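Local coordinates for Slr0280 protein (Synechocystis sp., PDB 5H3K) that is of unknown function but carries a phosphodiester glycosidase (NAGPA-family) domain, which suggests that it may cleave a sugar-phosphodiester bond, at residues F88-D92 with P103-F107; N150-L154 with I190-S194; P311-N315 with R600-A604; N339-F343 with M499-P503. One frame throughout, in Å; residues are numbered along the deposited sequence.

Interaction 1 of 4, residues F88-D92 with P103-F107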
# COMPACT_ATOMS: atom_id res chain seq x y z
N PHE A 88 15.64 -2.07 -9.19
CA PHE A 88 16.01 -3.15 -10.10
C PHE A 88 17.29 -2.89 -10.89
O PHE A 88 17.87 -3.83 -11.44
CB PHE A 88 14.83 -3.49 -11.01
CG PHE A 88 13.68 -4.13 -10.27
CD1 PHE A 88 13.64 -5.51 -10.07
CD2 PHE A 88 12.64 -3.36 -9.77
CE1 PHE A 88 12.57 -6.10 -9.40
CE2 PHE A 88 11.58 -3.93 -9.10
CZ PHE A 88 11.54 -5.31 -8.91
N LEU A 89 17.74 -1.64 -10.93
CA LEU A 89 19.04 -1.33 -11.53
C LEU A 89 20.09 -1.01 -10.47
O LEU A 89 21.29 -1.21 -10.70
CB LEU A 89 18.95 -0.18 -12.52
CG LEU A 89 17.95 -0.26 -13.66
CD1 LEU A 89 18.26 0.81 -14.69
CD2 LEU A 89 17.95 -1.65 -14.30
N GLY A 90 19.65 -0.51 -9.32
CA GLY A 90 20.54 -0.09 -8.25
C GLY A 90 20.94 1.38 -8.28
O GLY A 90 21.94 1.75 -7.67
N LEU A 91 20.17 2.22 -8.97
CA LEU A 91 20.44 3.66 -8.95
C LEU A 91 20.20 4.24 -7.56
O LEU A 91 19.13 4.04 -6.99
CB LEU A 91 19.54 4.41 -9.92
CG LEU A 91 19.49 4.11 -11.41
CD1 LEU A 91 18.82 5.27 -12.15
CD2 LEU A 91 20.87 3.81 -11.99
N ASP A 92 21.18 4.96 -7.02
CA ASP A 92 20.97 5.66 -5.76
C ASP A 92 20.31 6.99 -6.10
O ASP A 92 20.92 7.82 -6.78
CB ASP A 92 22.32 5.88 -5.05
CG ASP A 92 22.17 6.45 -3.62
OD1 ASP A 92 21.03 6.52 -3.09
OD2 ASP A 92 23.21 6.81 -3.02
N PRO A 103 19.13 13.91 -9.28
CA PRO A 103 20.53 13.50 -9.13
C PRO A 103 20.65 12.05 -8.67
O PRO A 103 19.90 11.59 -7.80
CB PRO A 103 21.08 14.47 -8.08
CG PRO A 103 19.88 15.05 -7.38
CD PRO A 103 18.77 15.03 -8.39
N VAL A 104 21.60 11.32 -9.26
CA VAL A 104 21.75 9.90 -8.98
C VAL A 104 23.23 9.54 -8.86
O VAL A 104 24.09 10.28 -9.34
CB VAL A 104 21.10 9.00 -10.08
CG1 VAL A 104 19.58 9.25 -10.19
CG2 VAL A 104 21.78 9.21 -11.44
N GLN A 105 23.51 8.43 -8.18
CA GLN A 105 24.85 7.84 -8.18
C GLN A 105 24.74 6.39 -8.62
O GLN A 105 23.93 5.63 -8.08
CB GLN A 105 25.51 7.94 -6.80
CG GLN A 105 26.12 9.30 -6.48
CD GLN A 105 27.41 9.59 -7.26
OE1 GLN A 105 27.44 9.49 -8.49
NE2 GLN A 105 28.47 9.94 -6.55
N TRP A 106 25.54 6.01 -9.60
CA TRP A 106 25.56 4.63 -10.09
C TRP A 106 26.88 4.39 -10.83
O TRP A 106 27.00 4.66 -12.03
CB TRP A 106 24.35 4.34 -11.00
CG TRP A 106 24.23 2.89 -11.40
CD1 TRP A 106 23.81 1.85 -10.61
CD2 TRP A 106 24.56 2.32 -12.68
NE1 TRP A 106 23.86 0.67 -11.33
CE2 TRP A 106 24.30 0.94 -12.59
CE3 TRP A 106 25.03 2.85 -13.88
CZ2 TRP A 106 24.51 0.09 -13.67
CZ3 TRP A 106 25.23 2.00 -14.95
CH2 TRP A 106 24.98 0.63 -14.84
N PHE A 107 27.86 3.89 -10.08
CA PHE A 107 29.21 3.69 -10.59
C PHE A 107 29.72 4.96 -11.27
O PHE A 107 30.20 4.93 -12.40
CB PHE A 107 29.26 2.49 -11.53
CG PHE A 107 28.88 1.19 -10.87
CD1 PHE A 107 29.80 0.50 -10.09
CD2 PHE A 107 27.62 0.64 -11.03
CE1 PHE A 107 29.47 -0.70 -9.48
CE2 PHE A 107 27.27 -0.56 -10.42
CZ PHE A 107 28.20 -1.23 -9.65
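The carbonyl oxygen of Asp-92 is held by the backbone of the 103-107 segment: Gln-105 N donates to Asp-92 O over 3.0 Å, in the carbonyl plane and on a lone pair, while the CA-H of Val-104 approaches the same oxygen with Val-104 CA 3.1 Å from Asp-92 O. The return bond, Asp-92 N to Gln-105 O, is also 3.0 Å and straighter, at 163°. Together they make Asp-92 and Gln-105 a hydrogen-bonded antiparallel pair, joining the short strand 92-93 to strand 101-105. Beyond the pair, Trp-106 reaches back toward helix 82-89. Its CG is anti to the backbone N (chi1 -173°), and the indole carries NE1 to 3.2 Å from Leu-89 O, a weak, bent hydrogen bond. Gly-90 O, of a residue with positive phi, lies near the ring plane at the edge, by CD1. Leu-91 CD2 sits over one face, 3.9 Å from the centroid of the five-membered ring, in a CH-pi contact; Phe-107 CD2 covers the opposite face, so the indole is sandwiched between the two. The weak bond thus gives the buried indole N-H an acceptor, while the straighter backbone pair binds the strands.

Interaction 2 of 4, residues N150-L154 with I190-S194; sequences NAQIL and INASS
Ile-153 of the 150-154 segment packs its side chain along the backbone of Ala-192 and Ser-193. Its CB points toward the 190-194 segment and lies 3.8 Å from Ser-193 O. CG1, anti to the carbonyl carbon (chi1 -58°), keeps close to that oxygen and also meets the methyl of Ala-192, with Ile-153 CG1 and Ala-192 CB 3.9 Å apart. The extended chain then takes CD1 on to Ala-192 O, at 4.1 Å, and past Ser-194 CB. The backbone beneath this side chain is tied more firmly: Ile-153 N donates to Ser-193 O over 2.8 Å, at 169° and nearly along the C=O axis. Ser-193 N answers with a longer bond to Ala-151 O, 3.2 Å, whose donor is tilted from the carbonyl plane. One residue before the bridged pair, Gln-152 and Ser-193, the methyls of Ala-151 and Ala-192 touch.

Water adds two links, one at the Ala-151 end and one beside the bridged pair. The first accepts from Ala-151 N and donates to Asn-191 O; the second accepts from Gln-152 NE2 and has a weak link to Ser-193 OG. Asn-191 centres an inverse gamma turn, its ND2 bonded to Ser-235 OG. The whole is a single beta bridge, joining the chain that leads into strand 153-161, outermost in its four-stranded antiparallel sheet, to the chain that leaves strand 185-190 of another.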
# COMPACT_ATOMS: atom_id res chain seq x y z
N ASN A 150 28.63 -6.26 -19.63
CA ASN A 150 29.84 -7.12 -19.67
C ASN A 150 30.68 -7.08 -18.40
O ASN A 150 31.91 -7.13 -18.46
CB ASN A 150 30.73 -6.78 -20.87
CG ASN A 150 30.05 -7.02 -22.20
OD1 ASN A 150 29.98 -6.12 -23.05
ND2 ASN A 150 29.55 -8.23 -22.40
N ALA A 151 30.01 -6.98 -17.25
CA ALA A 151 30.70 -6.88 -15.95
C ALA A 151 31.06 -8.26 -15.42
O ALA A 151 30.32 -9.22 -15.61
CB ALA A 151 29.83 -6.14 -14.93
N GLN A 152 32.21 -8.34 -14.75
CA GLN A 152 32.64 -9.54 -14.07
C GLN A 152 33.06 -9.18 -12.66
O GLN A 152 33.62 -8.10 -12.44
CB GLN A 152 33.84 -10.16 -14.79
CG GLN A 152 33.69 -10.27 -16.29
CD GLN A 152 35.00 -10.67 -16.95
OE1 GLN A 152 35.67 -9.84 -17.58
NE2 GLN A 152 35.38 -11.93 -16.81
N ILE A 153 32.82 -10.09 -11.72
CA ILE A 153 33.26 -9.90 -10.35
C ILE A 153 34.70 -10.37 -10.25
O ILE A 153 34.99 -11.54 -10.50
CB ILE A 153 32.38 -10.69 -9.37
CG1 ILE A 153 30.92 -10.26 -9.52
CG2 ILE A 153 32.87 -10.50 -7.94
CD1 ILE A 153 29.95 -11.09 -8.67
N LEU A 154 35.61 -9.47 -9.88
CA LEU A 154 37.04 -9.79 -9.87
C LEU A 154 37.53 -10.30 -8.52
O LEU A 154 38.30 -11.26 -8.45
CB LEU A 154 37.85 -8.56 -10.30
CG LEU A 154 37.40 -7.97 -11.65
CD1 LEU A 154 38.09 -6.64 -11.94
CD2 LEU A 154 37.62 -8.97 -12.78
N ILE A 190 23.27 -9.60 -8.73
CA ILE A 190 24.06 -8.70 -9.59
C ILE A 190 24.21 -9.29 -10.98
O ILE A 190 24.54 -10.47 -11.14
CB ILE A 190 25.48 -8.51 -9.05
CG1 ILE A 190 25.46 -8.21 -7.56
CG2 ILE A 190 26.21 -7.41 -9.82
CD1 ILE A 190 26.23 -9.23 -6.76
N ASN A 191 23.97 -8.47 -12.00
CA ASN A 191 24.16 -8.91 -13.37
C ASN A 191 25.64 -8.80 -13.73
O ASN A 191 26.03 -7.99 -14.58
CB ASN A 191 23.29 -8.09 -14.34
CG ASN A 191 23.45 -8.54 -15.81
OD1 ASN A 191 23.32 -7.72 -16.73
ND2 ASN A 191 23.73 -9.83 -16.03
N ALA A 192 26.46 -9.60 -13.05
CA ALA A 192 27.90 -9.68 -13.30
C ALA A 192 28.29 -11.13 -13.09
O ALA A 192 27.84 -11.76 -12.13
CB ALA A 192 28.68 -8.78 -12.35
N SER A 193 29.13 -11.66 -13.98
CA SER A 193 29.53 -13.07 -13.91
C SER A 193 30.67 -13.22 -12.93
O SER A 193 31.45 -12.29 -12.72
CB SER A 193 29.95 -13.57 -15.29
OG SER A 193 31.10 -12.88 -15.74
N SER A 194 30.77 -14.39 -12.30
CA SER A 194 31.89 -14.66 -11.40
C SER A 194 32.73 -15.82 -11.90
O SER A 194 32.34 -16.98 -11.76
CB SER A 194 31.39 -14.96 -9.99
OG SER A 194 32.45 -15.44 -9.19
O HOH W 1 27.17 -7.95 -17.25
O HOH W 2 34.14 -13.50 -14.45

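Interaction 3 of 4, residues P311-N315 with R600-A604; sequences PLMAN and RVSNA
Two separate flat groups, the carbonyl of Leu-312 and the side-chain amide of Asn-603, mark the place where antiparallel strands 307-313 and 600-609 pair. Ala-604 N donates to Leu-312 O in the carbonyl plane, over 2.8 Å, and it is Asn-603 CB, not the amide, that meets this oxygen, at 3.3 Å. The amide turns to other partners: Asn-603 ND2 donates to Ser-602 OG over 2.9 Å, the hydroxyl lying 26° out of the amide plane, and OD1 accepts from Gly-341 N. Chi1 of 56° sets CG between the backbone N and the carbonyl carbon, which lets the amide reach both.

Leu-312 and Ala-604 form the hydrogen-bonded pair, completed by Leu-312 N donating to Ala-604 O. Next to it, Met-313 and Asn-603 form a non-hydrogen-bonded pair, their side chains running alongside one another on the sheet face that Val-354 covers. The opposite face, bearing Leu-312 and Ala-604, packs on helix 325-331 through Ile-328 and Leu-325. Beyond the pairs the register continues with Ala-314 N, which donates to Ser-602 O over 2.9 Å at 164°. The methyl of Ala-314 faces two carbonyl oxygens of the partner, Ser-602 O and Val-601 O. On the face carrying Met-313 and Asn-603, the methionine chain, bent at both chi2 and chi3, leaves Met-313 SD 3.7 Å from Asn-603 CB.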
# COMPACT_ATOMS: atom_id res chain seq x y z
N PRO A 311 -10.29 4.86 -2.18
CA PRO A 311 -10.07 3.51 -1.66
C PRO A 311 -10.07 2.53 -2.82
O PRO A 311 -10.83 2.69 -3.78
CB PRO A 311 -11.27 3.28 -0.74
CG PRO A 311 -12.34 4.20 -1.23
CD PRO A 311 -11.63 5.38 -1.87
N LEU A 312 -9.21 1.52 -2.73
CA LEU A 312 -9.06 0.56 -3.80
C LEU A 312 -9.19 -0.82 -3.21
O LEU A 312 -8.50 -1.14 -2.23
CB LEU A 312 -7.68 0.71 -4.43
CG LEU A 312 -7.32 2.08 -5.02
CD1 LEU A 312 -5.89 2.02 -5.56
CD2 LEU A 312 -8.29 2.45 -6.12
N MET A 313 -10.07 -1.64 -3.78
CA MET A 313 -10.24 -3.02 -3.33
C MET A 313 -9.42 -3.97 -4.17
O MET A 313 -9.24 -3.74 -5.37
CB MET A 313 -11.71 -3.44 -3.44
CG MET A 313 -12.63 -2.49 -2.76
SD MET A 313 -12.58 -2.62 -0.97
CE MET A 313 -13.70 -3.97 -0.66
N ALA A 314 -8.93 -5.03 -3.53
CA ALA A 314 -8.13 -6.07 -4.19
C ALA A 314 -8.83 -6.58 -5.45
O ALA A 314 -8.21 -6.75 -6.50
CB ALA A 314 -7.89 -7.23 -3.24
N ASN A 315 -10.11 -6.86 -5.30
CA ASN A 315 -10.97 -7.10 -6.46
C ASN A 315 -11.72 -5.80 -6.76
O ASN A 315 -12.56 -5.35 -5.98
CB ASN A 315 -11.93 -8.27 -6.18
CG ASN A 315 -12.68 -8.71 -7.43
OD1 ASN A 315 -13.28 -7.89 -8.13
ND2 ASN A 315 -12.64 -10.01 -7.71
N ARG A 600 -0.89 -10.35 1.28
CA ARG A 600 -2.04 -9.91 0.49
C ARG A 600 -2.96 -9.13 1.41
O ARG A 600 -3.11 -9.50 2.58
CB ARG A 600 -2.81 -11.10 -0.07
CG ARG A 600 -1.96 -12.01 -0.92
CD ARG A 600 -2.79 -13.10 -1.57
NE ARG A 600 -2.08 -13.62 -2.73
CZ ARG A 600 -2.51 -14.63 -3.49
NH1 ARG A 600 -3.65 -15.23 -3.20
NH2 ARG A 600 -1.79 -15.03 -4.53
N VAL A 601 -3.56 -8.07 0.89
CA VAL A 601 -4.48 -7.27 1.71
C VAL A 601 -5.82 -7.10 0.99
O VAL A 601 -5.91 -7.29 -0.22
CB VAL A 601 -3.90 -5.87 2.06
CG1 VAL A 601 -2.56 -6.00 2.80
CG2 VAL A 601 -3.70 -5.03 0.79
N SER A 602 -6.85 -6.74 1.74
CA SER A 602 -8.18 -6.52 1.15
C SER A 602 -8.31 -5.20 0.40
O SER A 602 -8.97 -5.11 -0.65
CB SER A 602 -9.23 -6.56 2.26
OG SER A 602 -10.45 -5.96 1.83
N ASN A 603 -7.72 -4.15 0.94
CA ASN A 603 -7.94 -2.83 0.36
C ASN A 603 -6.85 -1.83 0.70
O ASN A 603 -6.03 -2.05 1.61
CB ASN A 603 -9.33 -2.30 0.74
CG ASN A 603 -9.55 -2.25 2.25
OD1 ASN A 603 -9.07 -1.33 2.94
ND2 ASN A 603 -10.31 -3.19 2.76
N ALA A 604 -6.87 -0.71 -0.01
CA ALA A 604 -5.82 0.28 0.11
C ALA A 604 -6.39 1.68 -0.02
O ALA A 604 -7.55 1.85 -0.42
CB ALA A 604 -4.79 0.04 -0.99

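Interaction 4 of 4, residues N339-F343 with M499-P503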
# COMPACT_ATOMS: atom_id res chain seq x y z
N ASN A 339 -1.59 0.16 2.25
CA ASN A 339 -2.59 -0.79 2.74
C ASN A 339 -3.49 -0.09 3.75
O ASN A 339 -3.07 0.85 4.47
CB ASN A 339 -1.90 -1.98 3.41
CG ASN A 339 -1.30 -1.60 4.74
OD1 ASN A 339 -0.28 -0.90 4.80
ND2 ASN A 339 -1.94 -2.04 5.83
N ALA A 340 -4.75 -0.51 3.82
CA ALA A 340 -5.72 0.25 4.60
C ALA A 340 -6.52 -0.55 5.62
O ALA A 340 -6.10 -0.71 6.77
CB ALA A 340 -6.66 1.06 3.65
N GLY A 341 -7.69 -1.06 5.23
CA GLY A 341 -8.62 -1.60 6.21
C GLY A 341 -8.36 -3.02 6.71
O GLY A 341 -7.70 -3.83 6.04
N PHE A 342 -8.90 -3.34 7.88
CA PHE A 342 -8.86 -4.70 8.42
C PHE A 342 -9.73 -5.67 7.61
O PHE A 342 -10.72 -5.28 6.99
CB PHE A 342 -9.32 -4.68 9.87
CG PHE A 342 -8.42 -3.90 10.77
CD1 PHE A 342 -8.83 -2.70 11.33
CD2 PHE A 342 -7.14 -4.37 11.06
CE1 PHE A 342 -7.99 -1.96 12.17
CE2 PHE A 342 -6.28 -3.64 11.91
CZ PHE A 342 -6.70 -2.45 12.46
N PHE A 343 -9.35 -6.94 7.63
CA PHE A 343 -10.04 -7.97 6.88
C PHE A 343 -9.81 -9.32 7.53
O PHE A 343 -8.93 -9.46 8.39
CB PHE A 343 -9.57 -8.00 5.40
CG PHE A 343 -8.08 -8.26 5.22
CD1 PHE A 343 -7.16 -7.22 5.31
CD2 PHE A 343 -7.61 -9.55 4.97
CE1 PHE A 343 -5.78 -7.46 5.15
CE2 PHE A 343 -6.24 -9.79 4.81
CZ PHE A 343 -5.32 -8.74 4.90
N MET A 499 -12.53 5.67 4.62
CA MET A 499 -11.88 4.43 4.99
C MET A 499 -11.89 4.29 6.51
O MET A 499 -11.40 5.18 7.23
CB MET A 499 -10.43 4.43 4.48
CG MET A 499 -9.57 3.26 4.97
SD MET A 499 -10.15 1.66 4.39
CE MET A 499 -10.03 1.84 2.61
N GLY A 500 -12.42 3.17 6.99
CA GLY A 500 -12.32 2.83 8.40
C GLY A 500 -11.14 1.90 8.69
O GLY A 500 -10.71 1.11 7.84
N ALA A 501 -10.60 2.02 9.89
CA ALA A 501 -9.60 1.07 10.37
C ALA A 501 -9.57 1.16 11.87
O ALA A 501 -10.49 0.67 12.55
CB ALA A 501 -8.21 1.32 9.76
N GLY A 502 -8.52 1.78 12.39
CA GLY A 502 -8.46 2.05 13.81
C GLY A 502 -7.30 1.39 14.53
O GLY A 502 -6.64 0.50 14.00
N PRO A 503 -7.04 1.83 15.76
CA PRO A 503 -7.81 2.89 16.42
C PRO A 503 -7.45 4.29 15.96
O PRO A 503 -6.39 4.51 15.35
CB PRO A 503 -7.51 2.70 17.92
CG PRO A 503 -6.26 1.86 17.97
CD PRO A 503 -6.15 1.10 16.69
O HOH W 3 -11.17 -1.72 8.80
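A loop-to-strand packing contact brings the loop after strand 336-339 against the end of strand 497-500, the latter in the part of the sequence that matches the phosphodiester glycosidase family, without a direct hydrogen bond between them. The methyl of Ala-340 points at Met-499, whose CG is anti to the backbone N (chi1 172°) and whose chain then bends at chi2 and chi3. It thereby presents sulfur and methyl together: Ala-340 CB lies 3.6 Å from Met-499 SD and the same distance from Met-499 CE. Next along, Gly-341 N packs 3.8 Å from Met-499 SD, and Gly-341 CA faces Gly-500 O.

Phe-342 carries the other half of the contact. Its ring turns an edge to the backbone of residues 501-502: Phe-342 CZ is 3.3 Å from Gly-502 O, and Phe-342 CE1 is 3.5 Å from Ala-501 C, with Ala-501 O also at the rim, near the ring plane. The methyl of Ala-501 touches CE1 as well. Gly-502 O has a stronger partner in Asn-575 ND2, and the peptide bond that follows it, before Pro-503, is cis. A water links the two segments, accepting from Phe-342 N over 2.9 Å and able to donate to Gly-500 O, 3.0 Å away. The ring edge lying against Gly-502 O is probably mildly attractive electrostatically, so the direct contact rests on apolar packing and ring-edge polarity, with water offering a polar link.

In the fold
The four contacts fall into two groups along the chain, interactions 1 and 2 first. Their centres are about 17 Å apart, on the same side of the chain's centre, and each joins separate elements of the N-terminal half: interaction 1 the residues after helix 82-89 to strand 101-105, interaction 2 parts of two four-stranded sheets. Interactions 3 and 4 are about 11 Å apart between centres and touch: Asn-603 of interaction 3 hydrogen-bonds to the loop of interaction 4. Along the sequence, both segments of interaction 4 fall between those of interaction 3, so that strand 600-609 returns late in the chain to pair with strand 307-313. The centres of interactions 1 and 3 are about 32 Å apart, consistent with separately packed regions.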